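Local coordinates for AAA ATPase, central region (Enterococcus faecium, PDB 2R9G), which probably acts, as an AAA+ ATPase of the MgsA/RarA group, in maintaining DNA replication, its C-terminal fragment forming a four-chain assembly, at residues V76-K81 with R88-D93; R52-G57 with A70-A75; L63-A68 with V95-L100. All coordinates share one frame; numbering follows the deposited sequence.

How the contacts relate
All three contacts lie within one all-helical bundle, and helix 66-82 takes part in each. Contacts 1 and 3 join it to helix 88-100 near the turn between them and at their far ends, with centres about 15 Å apart; contact 2 joins it to helix 46-61. The centre of contact 2 is about 10 Å from that of contact 1 and about 9 Å from that of contact 3. Leu91 CD2 meets Leu53 CD2 at 3.7 Å between contacts 1 and 2, and a salt bridge from Arg71 NH2 to Asp97 OD2, 2.9 Å long, ties contact 2 to contact 3. Each contact also borders the second subunit.

Contact 1: residues V76-K81 with R88-D93; sequences VLAAEK and RIPLAD
With chi1 at -61° the CG of Leu91 lies beside its backbone N, and an extended chi2 of 179° puts CD1 anti to CA while CD2 branches off to meet Ala79; Pro90, with its ring puckered CG-endo, presents CG to Ala78. These groups join the two arms of an antiparallel helical hairpin, helices 66-82 and 88-100 with a short connection between them. The evidence for the pairing is direct: the segment axes approach to 8.5 Å, their N-to-C directions differ by 163°, and the nearest pair of CA atoms, Ala79 CA and Pro90 CA, stands 6.9 Å apart.

Two alanines give segment 76-81 a low profile, so a ring and a branched side chain supply the reach from the other arm. Ala78 CB touches Pro90 CG at 4.1 Å, whereas Ala79 CB lies at 4.5 Å from Leu91 CD2, a looser apolar contact. No hydrogen bond crosses between the segments. Pro90 is the third residue of its helix, in the first turn, where the lack of an amide hydrogen costs no helical bond.

All four touching residues are buried. Tyr58 of the second subunit packs on both Ala78 and Pro90, while Ile49 of helix 46-61 meets Leu91. Pro90 CG also lies 4.5 Å from Ala79 N, a loose approach to the opposing backbone.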
# COMPACT_ATOMS: atom_id res chain seq x y z
N VAL C 76 10.88 2.13 3.55
CA VAL C 76 12.15 2.44 2.90
C VAL C 76 12.09 3.80 2.21
O VAL C 76 13.05 4.58 2.30
CB VAL C 76 12.58 1.30 1.94
CG1 VAL C 76 13.65 1.77 0.91
CG2 VAL C 76 13.09 0.11 2.74
N LEU C 77 10.97 4.09 1.56
CA LEU C 77 10.77 5.39 0.91
C LEU C 77 10.70 6.50 1.95
O LEU C 77 11.19 7.60 1.71
CB LEU C 77 9.52 5.41 0.02
CG LEU C 77 9.50 4.54 -1.24
CD1 LEU C 77 8.13 4.59 -1.89
CD2 LEU C 77 10.59 4.93 -2.23
N ALA C 78 10.12 6.18 3.10
CA ALA C 78 10.10 7.08 4.25
C ALA C 78 11.53 7.34 4.77
O ALA C 78 11.90 8.47 5.03
CB ALA C 78 9.20 6.52 5.36
N ALA C 79 12.32 6.27 4.89
CA ALA C 79 13.73 6.32 5.33
C ALA C 79 14.66 7.16 4.44
O ALA C 79 15.45 7.95 4.96
CB ALA C 79 14.29 4.90 5.48
N GLU C 80 14.56 6.97 3.13
CA GLU C 80 15.28 7.80 2.14
C GLU C 80 14.95 9.28 2.25
O GLU C 80 15.83 10.14 2.15
CB GLU C 80 14.95 7.34 0.71
CG GLU C 80 15.47 5.98 0.34
CD GLU C 80 14.76 5.41 -0.88
OE1 GLU C 80 14.01 6.15 -1.56
OE2 GLU C 80 14.96 4.21 -1.16
N LYS C 81 13.67 9.59 2.44
CA LYS C 81 13.22 10.98 2.57
C LYS C 81 13.66 11.61 3.89
O LYS C 81 13.95 12.80 3.92
CB LYS C 81 11.70 11.08 2.42
CG LYS C 81 11.22 10.85 1.00
CD LYS C 81 9.71 10.60 0.95
CE LYS C 81 9.28 10.11 -0.43
NZ LYS C 81 9.58 11.09 -1.50
N ARG C 88 15.29 5.54 11.36
CA ARG C 88 15.27 4.36 12.22
C ARG C 88 13.87 3.98 12.71
O ARG C 88 13.63 2.83 13.09
CB ARG C 88 16.20 4.58 13.43
CG ARG C 88 15.53 5.23 14.65
CD ARG C 88 16.53 5.80 15.65
NE ARG C 88 15.87 6.41 16.81
CZ ARG C 88 15.37 7.64 16.84
NH1 ARG C 88 14.79 8.09 17.94
NH2 ARG C 88 15.43 8.44 15.78
N ILE C 89 12.96 4.95 12.70
CA ILE C 89 11.61 4.77 13.25
C ILE C 89 10.72 3.89 12.35
O ILE C 89 10.24 2.86 12.82
CB ILE C 89 10.95 6.12 13.64
CG1 ILE C 89 11.80 6.88 14.66
CG2 ILE C 89 9.56 5.88 14.17
CD1 ILE C 89 11.44 8.36 14.81
N PRO C 90 10.49 4.28 11.06
CA PRO C 90 9.80 3.31 10.19
C PRO C 90 10.46 1.92 10.09
O PRO C 90 9.75 0.92 9.99
CB PRO C 90 9.79 4.00 8.81
CG PRO C 90 10.73 5.14 8.91
CD PRO C 90 10.74 5.55 10.34
N LEU C 91 11.79 1.87 10.11
CA LEU C 91 12.51 0.59 10.04
C LEU C 91 12.24 -0.30 11.24
O LEU C 91 12.08 -1.50 11.08
CB LEU C 91 14.01 0.80 9.88
CG LEU C 91 14.42 1.56 8.62
CD1 LEU C 91 15.92 1.73 8.60
CD2 LEU C 91 13.90 0.85 7.35
N ALA C 92 12.20 0.30 12.43
CA ALA C 92 11.84 -0.42 13.66
C ALA C 92 10.44 -1.02 13.56
O ALA C 92 10.24 -2.20 13.91
CB ALA C 92 11.93 0.49 14.88
N ASP C 93 9.49 -0.21 13.09
CA ASP C 93 8.12 -0.62 12.92
C ASP C 93 8.01 -1.86 12.03
O ASP C 93 7.28 -2.79 12.36
CB ASP C 93 7.29 0.50 12.29
CG ASP C 93 6.96 1.62 13.26
OD1 ASP C 93 6.39 2.62 12.79
OD2 ASP C 93 7.28 1.53 14.47

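Contact 2: residues R52-G57 with A70-A75; sequences RLMVIG and ARTVNA
Leu53 is the first residue of segment 52-57 to meet segment 70-75, its side chain crossing that of Thr72 at about a right angle. Leu53 CG comes to 3.9 Å from Thr72 CG2, and the same methyl lies 3.5 Å from Leu53 O, a backbone oxygen that already accepts the helical bond from Gly57 N. Such close methyl-to-backbone packing suits two helices that run antiparallel at 169° with segment axes 8.9 Å apart. In the Thr72 conformer described here, one of two that were modelled, CG2 is anti to the backbone N and reaches across, while OG1 turns back beside that N and bonds to Ala68 O.

Met54 follows, its CG 4.1 Å from Thr72 CG2. CG beside the backbone N (chi1 -71°) and an extended chi2 carry the sulfur to Val73, with Met54 SD 4.1 Å from Val73 CG2; the bend at chi3 turns only the terminal methyl. Met54 O accepts from a water at 3.2 Å; the water's link to Thr72 OG1 is weak and belongs to this conformer, so the bridge is tentative.

One turn on, Gly57, without a side chain, leaves its CA 4.6 Å from Thr72 OG1, near but not in close contact. Around this buried helical hairpin, helix 14-26 and helix 88-100 pack on Leu53, and the third subunit reaches Met54 through its Lys81 and Val73 through its Ala78; no strand is present.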
# COMPACT_ATOMS: atom_id res chain seq x y z
N ARG C 52 18.50 -4.63 2.52
CA ARG C 52 18.36 -5.87 3.25
C ARG C 52 16.96 -6.09 3.82
O ARG C 52 16.44 -7.20 3.77
CB ARG C 52 19.42 -5.99 4.34
CG ARG C 52 20.52 -6.96 3.99
CD ARG C 52 21.64 -6.36 3.14
NE ARG C 52 21.27 -6.07 1.76
CZ ARG C 52 21.10 -6.97 0.79
NH1 ARG C 52 21.26 -8.26 1.02
NH2 ARG C 52 20.78 -6.56 -0.43
N LEU C 53 16.35 -5.02 4.33
CA LEU C 53 14.98 -5.12 4.85
C LEU C 53 13.94 -5.53 3.80
O LEU C 53 13.07 -6.34 4.09
CB LEU C 53 14.55 -3.82 5.55
CG LEU C 53 13.64 -3.99 6.77
CD1 LEU C 53 13.92 -5.29 7.51
CD2 LEU C 53 13.85 -2.84 7.71
N MET C 54 14.05 -4.99 2.58
CA MET C 54 13.17 -5.39 1.48
C MET C 54 13.38 -6.85 1.06
O MET C 54 12.41 -7.55 0.76
CB MET C 54 13.30 -4.46 0.26
CG MET C 54 12.71 -3.06 0.47
SD MET C 54 12.84 -1.92 -0.92
CE MET C 54 14.60 -1.63 -1.02
N VAL C 55 14.64 -7.31 1.05
CA VAL C 55 14.96 -8.72 0.77
C VAL C 55 14.32 -9.64 1.81
O VAL C 55 13.66 -10.61 1.44
CB VAL C 55 16.50 -8.99 0.72
CG1 VAL C 55 16.80 -10.50 0.69
CG2 VAL C 55 17.11 -8.33 -0.49
N ILE C 56 14.48 -9.30 3.09
CA ILE C 56 13.96 -10.13 4.19
C ILE C 56 12.44 -10.29 4.10
O ILE C 56 11.93 -11.41 4.11
CB ILE C 56 14.37 -9.58 5.59
CG1 ILE C 56 15.89 -9.64 5.77
CG2 ILE C 56 13.71 -10.38 6.69
CD1 ILE C 56 16.42 -8.64 6.79
N GLY C 57 11.73 -9.17 3.97
CA GLY C 57 10.27 -9.16 3.90
C GLY C 57 9.73 -10.02 2.78
O GLY C 57 8.76 -10.75 2.95
N ALA C 70 4.91 -5.73 1.40
CA ALA C 70 4.72 -4.51 0.61
C ALA C 70 5.00 -3.25 1.43
O ALA C 70 5.53 -2.27 0.89
CB ALA C 70 3.33 -4.46 0.02
N ARG C 71 4.65 -3.28 2.72
CA ARG C 71 4.84 -2.13 3.62
C ARG C 71 6.30 -1.77 3.93
O ARG C 71 6.57 -0.67 4.44
CB ARG C 71 4.08 -2.34 4.94
CG ARG C 71 2.58 -2.10 4.82
CD ARG C 71 1.93 -1.89 6.18
NE ARG C 71 2.04 -3.06 7.05
CZ ARG C 71 1.18 -4.07 7.06
NH1 ARG C 71 0.15 -4.08 6.24
NH2 ARG C 71 1.36 -5.09 7.90
N THR C 72 7.22 -2.69 3.64
CA THR C 72 8.65 -2.47 3.82
C THR C 72 9.14 -1.44 2.80
O THR C 72 10.02 -0.64 3.08
CB THR C 72 9.43 -3.79 3.66
OG1 THR C 72 8.82 -4.81 4.47
CG2 THR C 72 10.88 -3.63 4.08
N VAL C 73 8.55 -1.48 1.61
CA VAL C 73 8.87 -0.53 0.55
C VAL C 73 8.40 0.87 0.95
O VAL C 73 9.14 1.83 0.78
CB VAL C 73 8.27 -0.99 -0.79
CG1 VAL C 73 8.64 -0.03 -1.91
CG2 VAL C 73 8.75 -2.41 -1.11
N ASN C 74 7.20 0.98 1.52
CA ASN C 74 6.73 2.26 2.07
C ASN C 74 7.71 2.82 3.09
O ASN C 74 8.15 3.96 2.97
CB ASN C 74 5.32 2.13 2.70
CG ASN C 74 4.25 1.77 1.68
OD1 ASN C 74 4.26 0.68 1.10
ND2 ASN C 74 3.31 2.69 1.46
N ALA C 75 8.09 1.98 4.06
CA ALA C 75 9.03 2.34 5.12
C ALA C 75 10.39 2.79 4.60
O ALA C 75 10.97 3.73 5.12
CB ALA C 75 9.19 1.20 6.10
O HOH W 1 9.59 -6.65 1.94

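Contact 3: residues L63-A68 with V95-L100; sequences LGNPAA and VVDLCL
Asp97 OD2 is gripped by two polar partners and also presses on Ala68 across the contact. Besides its salt bridge with Arg71, it takes a hydrogen bond from a water at 3.2 Å, while the methyl Ala68 CB lies 3.5 Å from Asp97 OD2. The Asp97 carboxylate is carried toward helix 66-82 by CG standing anti to the backbone N (chi1 -174°). The neighbouring arginine would be expected to favour the charged form of this buried acid. OD1 bonds to Tyr181 OH of the second subunit, so the two carboxylate oxygens divide their work between the chain's own bundle and the subunit interface.

The same water also donates to Ala68 O, at 2.8 Å, and thereby bridges the two segments, which share no direct hydrogen bond. Leu98 CD2 packs 4.0 Å from the carbonyl oxygen Ala68 O and makes a looser apolar contact with Ala68 CB at 4.5 Å.

Asn65 is the N-cap of helix 66-82: its OD1 accepts from Ala68 N at 3.2 Å. The bond is fairly straight (159° at the hydrogen), although the donor sits well above the carbonyl plane, 67° out of it. Asn65 ND2 bonds to Ser101 OG and to Tyr181 OH of the second subunit.

The contact thus joins the start of helix 66-82 to the end of helix 88-100, with helices 14-26 and 46-61 packing on Leu98 and helix 180-195 touching Leu63 and Pro66.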
# COMPACT_ATOMS: atom_id res chain seq x y z
N LEU C 63 4.55 -14.55 1.11
CA LEU C 63 3.10 -14.85 1.08
C LEU C 63 2.49 -15.08 2.46
O LEU C 63 1.27 -15.16 2.59
CB LEU C 63 2.83 -16.05 0.18
CG LEU C 63 3.24 -15.95 -1.29
CD1 LEU C 63 3.02 -17.27 -1.96
CD2 LEU C 63 2.50 -14.84 -2.05
N GLY C 64 3.35 -15.19 3.47
CA GLY C 64 2.93 -15.23 4.86
C GLY C 64 2.16 -13.98 5.25
O GLY C 64 1.20 -14.05 6.02
N ASN C 65 2.59 -12.85 4.69
CA ASN C 65 1.95 -11.55 4.90
C ASN C 65 2.34 -10.58 3.76
O ASN C 65 3.21 -9.72 3.95
CB ASN C 65 2.35 -11.00 6.27
CG ASN C 65 1.48 -9.82 6.72
OD1 ASN C 65 0.81 -9.17 5.93
ND2 ASN C 65 1.54 -9.53 8.02
N PRO C 66 1.71 -10.72 2.57
CA PRO C 66 2.02 -9.86 1.42
C PRO C 66 1.91 -8.36 1.68
O PRO C 66 2.72 -7.60 1.15
CB PRO C 66 0.99 -10.29 0.36
CG PRO C 66 0.65 -11.63 0.72
CD PRO C 66 0.67 -11.70 2.22
N ALA C 67 0.92 -7.94 2.47
CA ALA C 67 0.76 -6.53 2.84
C ALA C 67 1.96 -6.01 3.63
O ALA C 67 2.46 -4.93 3.33
CB ALA C 67 -0.53 -6.30 3.62
N ALA C 68 2.41 -6.78 4.61
CA ALA C 68 3.58 -6.41 5.42
C ALA C 68 4.86 -6.37 4.60
O ALA C 68 5.72 -5.53 4.84
CB ALA C 68 3.74 -7.34 6.59
N VAL C 95 10.44 -4.00 11.17
CA VAL C 95 11.21 -5.11 11.71
C VAL C 95 10.35 -5.93 12.69
O VAL C 95 10.27 -7.15 12.57
CB VAL C 95 12.55 -4.63 12.34
CG1 VAL C 95 13.14 -5.66 13.30
CG2 VAL C 95 13.57 -4.32 11.26
N VAL C 96 9.68 -5.25 13.62
CA VAL C 96 8.81 -5.92 14.58
C VAL C 96 7.67 -6.66 13.87
O VAL C 96 7.44 -7.84 14.14
CB VAL C 96 8.26 -4.93 15.64
CG1 VAL C 96 7.36 -5.65 16.59
CG2 VAL C 96 9.42 -4.32 16.42
N ASP C 97 7.00 -5.96 12.95
CA ASP C 97 5.95 -6.52 12.11
C ASP C 97 6.42 -7.76 11.34
O ASP C 97 5.73 -8.77 11.33
CB ASP C 97 5.41 -5.45 11.14
CG ASP C 97 4.20 -5.91 10.32
OD1 ASP C 97 3.57 -6.94 10.64
OD2 ASP C 97 3.86 -5.21 9.34
N LEU C 98 7.60 -7.67 10.71
CA LEU C 98 8.15 -8.79 9.94
C LEU C 98 8.50 -9.99 10.82
O LEU C 98 8.17 -11.12 10.48
CB LEU C 98 9.37 -8.36 9.14
CG LEU C 98 9.22 -7.45 7.92
CD1 LEU C 98 10.60 -7.24 7.27
CD2 LEU C 98 8.18 -7.97 6.91
N CYS C 99 9.15 -9.72 11.96
CA CYS C 99 9.48 -10.75 12.97
C CYS C 99 8.27 -11.55 13.43
O CYS C 99 8.38 -12.74 13.67
CB CYS C 99 10.13 -10.14 14.22
SG CYS C 99 11.79 -9.49 13.98
N LEU C 100 7.12 -10.89 13.56
CA LEU C 100 5.98 -11.53 14.21
C LEU C 100 4.89 -12.02 13.26
O LEU C 100 3.96 -12.72 13.68
CB LEU C 100 5.44 -10.62 15.33
CG LEU C 100 6.39 -10.43 16.52
CD1 LEU C 100 5.88 -9.39 17.53
CD2 LEU C 100 6.69 -11.77 17.23
O HOH W 2 6.22 -4.38 7.30